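Local coordinates for SalCYP truncation (Salinispora tropica, PDB 7ABB), which is a truncated cytochrome P450-type protein with a largely helical fold that holds a heme c in its interior, at residues V139-M144 with W149-L154. Sequence-based numbering, arbitrary orientation.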
# COMPACT_ATOMS: atom_id res chain seq x y z
N VAL A 139 9.66 5.62 5.52
CA VAL A 139 8.29 5.79 5.07
C VAL A 139 7.45 6.48 6.14
O VAL A 139 6.62 7.35 5.83
CB VAL A 139 7.70 4.43 4.66
CG1 VAL A 139 6.20 4.54 4.41
CG2 VAL A 139 8.40 3.93 3.41
N LEU A 140 7.61 6.08 7.40
CA LEU A 140 6.83 6.71 8.46
C LEU A 140 7.18 8.18 8.61
O LEU A 140 6.29 9.02 8.80
CB LEU A 140 7.02 5.97 9.77
CG LEU A 140 6.30 6.54 10.98
CD1 LEU A 140 4.79 6.65 10.76
CD2 LEU A 140 6.62 5.68 12.20
N GLU A 141 8.47 8.53 8.53
CA GLU A 141 8.85 9.95 8.56
C GLU A 141 8.13 10.71 7.45
O GLU A 141 7.56 11.79 7.68
CB GLU A 141 10.36 10.11 8.42
CG GLU A 141 10.82 11.57 8.32
CD GLU A 141 12.32 11.77 8.34
OE1 GLU A 141 13.06 10.90 8.88
OE2 GLU A 141 12.75 12.78 7.77
N ASN A 142 8.15 10.16 6.24
CA ASN A 142 7.48 10.80 5.11
C ASN A 142 5.98 10.94 5.36
O ASN A 142 5.38 11.96 5.01
CB ASN A 142 7.71 10.00 3.82
CG ASN A 142 9.15 9.91 3.43
OD1 ASN A 142 9.94 10.83 3.65
ND2 ASN A 142 9.51 8.79 2.80
N LEU A 143 5.35 9.90 5.91
CA LEU A 143 3.91 9.96 6.21
C LEU A 143 3.62 11.08 7.20
O LEU A 143 2.69 11.87 7.01
CB LEU A 143 3.43 8.63 6.79
CG LEU A 143 1.94 8.52 7.12
CD1 LEU A 143 1.10 8.68 5.89
CD2 LEU A 143 1.63 7.21 7.81
N MET A 144 4.41 11.14 8.27
CA MET A 144 4.24 12.17 9.29
C MET A 144 4.36 13.56 8.68
O MET A 144 3.60 14.47 9.04
CB MET A 144 5.27 11.96 10.40
CG MET A 144 5.01 10.70 11.21
SD MET A 144 6.37 10.29 12.30
CE MET A 144 6.08 11.49 13.58
N TRP A 149 2.05 15.21 11.44
CA TRP A 149 2.38 14.71 12.77
C TRP A 149 3.80 15.13 13.15
O TRP A 149 4.72 14.94 12.33
CB TRP A 149 2.27 13.18 12.80
CG TRP A 149 0.87 12.66 12.75
CD1 TRP A 149 -0.21 13.17 13.41
CD2 TRP A 149 0.39 11.53 12.01
NE1 TRP A 149 -1.33 12.44 13.13
CE2 TRP A 149 -0.99 11.42 12.28
CE3 TRP A 149 0.99 10.61 11.15
CZ2 TRP A 149 -1.79 10.43 11.71
CZ3 TRP A 149 0.19 9.61 10.58
CH2 TRP A 149 -1.18 9.53 10.88
N PRO A 150 4.02 15.71 14.34
CA PRO A 150 5.36 16.19 14.73
C PRO A 150 6.42 15.10 14.65
O PRO A 150 6.26 14.01 15.21
CB PRO A 150 5.16 16.67 16.18
CG PRO A 150 3.71 16.96 16.30
CD PRO A 150 3.02 15.95 15.40
N LEU A 151 7.54 15.41 13.98
CA LEU A 151 8.55 14.39 13.74
C LEU A 151 9.25 13.93 15.01
O LEU A 151 9.82 12.83 15.00
CB LEU A 151 9.57 14.90 12.72
CG LEU A 151 9.06 14.92 11.27
CD1 LEU A 151 10.12 15.45 10.32
CD2 LEU A 151 8.56 13.55 10.76
N ALA A 152 9.18 14.69 16.11
CA ALA A 152 9.68 14.20 17.38
C ALA A 152 8.98 12.93 17.84
O ALA A 152 9.52 12.20 18.67
CB ALA A 152 9.55 15.28 18.46
N ASP A 153 7.78 12.63 17.30
CA ASP A 153 7.01 11.46 17.72
C ASP A 153 7.33 10.22 16.91
O ASP A 153 6.67 9.19 17.09
CB ASP A 153 5.51 11.74 17.62
CG ASP A 153 5.06 12.92 18.47
OD1 ASP A 153 5.72 13.23 19.49
OD2 ASP A 153 4.02 13.52 18.12
N LEU A 154 8.33 10.27 16.02
CA LEU A 154 8.58 9.15 15.12
C LEU A 154 8.88 7.86 15.88
O LEU A 154 8.35 6.80 15.54
CB LEU A 154 9.74 9.49 14.18
CG LEU A 154 10.01 8.47 13.06
CD1 LEU A 154 10.73 9.16 11.92
CD2 LEU A 154 10.81 7.27 13.53
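The backbone N-H of W149 donates to O of M144, with N and O 3.0 Å apart. The bond is bent, 140° at the hydrogen. It ties the last turn of helix 130-147 to the loop that leads into helix 154-165. The arrangement is a tight connection between two consecutive helices of the largely helical cytochrome P450 fold. The chain leaves the first helix, doubles back through the 3-10 turn 151-153 and closes over the M144 side chain.

M144 fills the middle of the contact. The bend at chi3 (77°) carries its methyl into the turn. There CE of M144 meets the backbone N of L154 at 3.5 Å. SD of M144 lies 3.9 Å from CB of L154, where the two side chains cross at about a right angle. Nearer the backbone, CB of M144 touches CD2 of L151 at 3.7 Å. On the tryptophan side, CG of M144 rests against CB of W149.

The indole of W149 presents its benzo edge to the helix. CD2 of L143 reaches CZ3 of W149 in the ring plane, 3.9 Å away, and the two side chains run side by side. L143 also touches the heme c, so this leucine links the loop tryptophan to the ligand pocket. Y189 and H193 meet the W149 ring edge-to-face.

On the outer flank, CG of E141 lies against CD2 of L151, the two side chains crossing at about a right angle. The extended chain of E141 carries its carboxylate on to R117 and R118, with which it forms salt bridges. CD1 of L154 packs against CB of E141 at 3.6 Å.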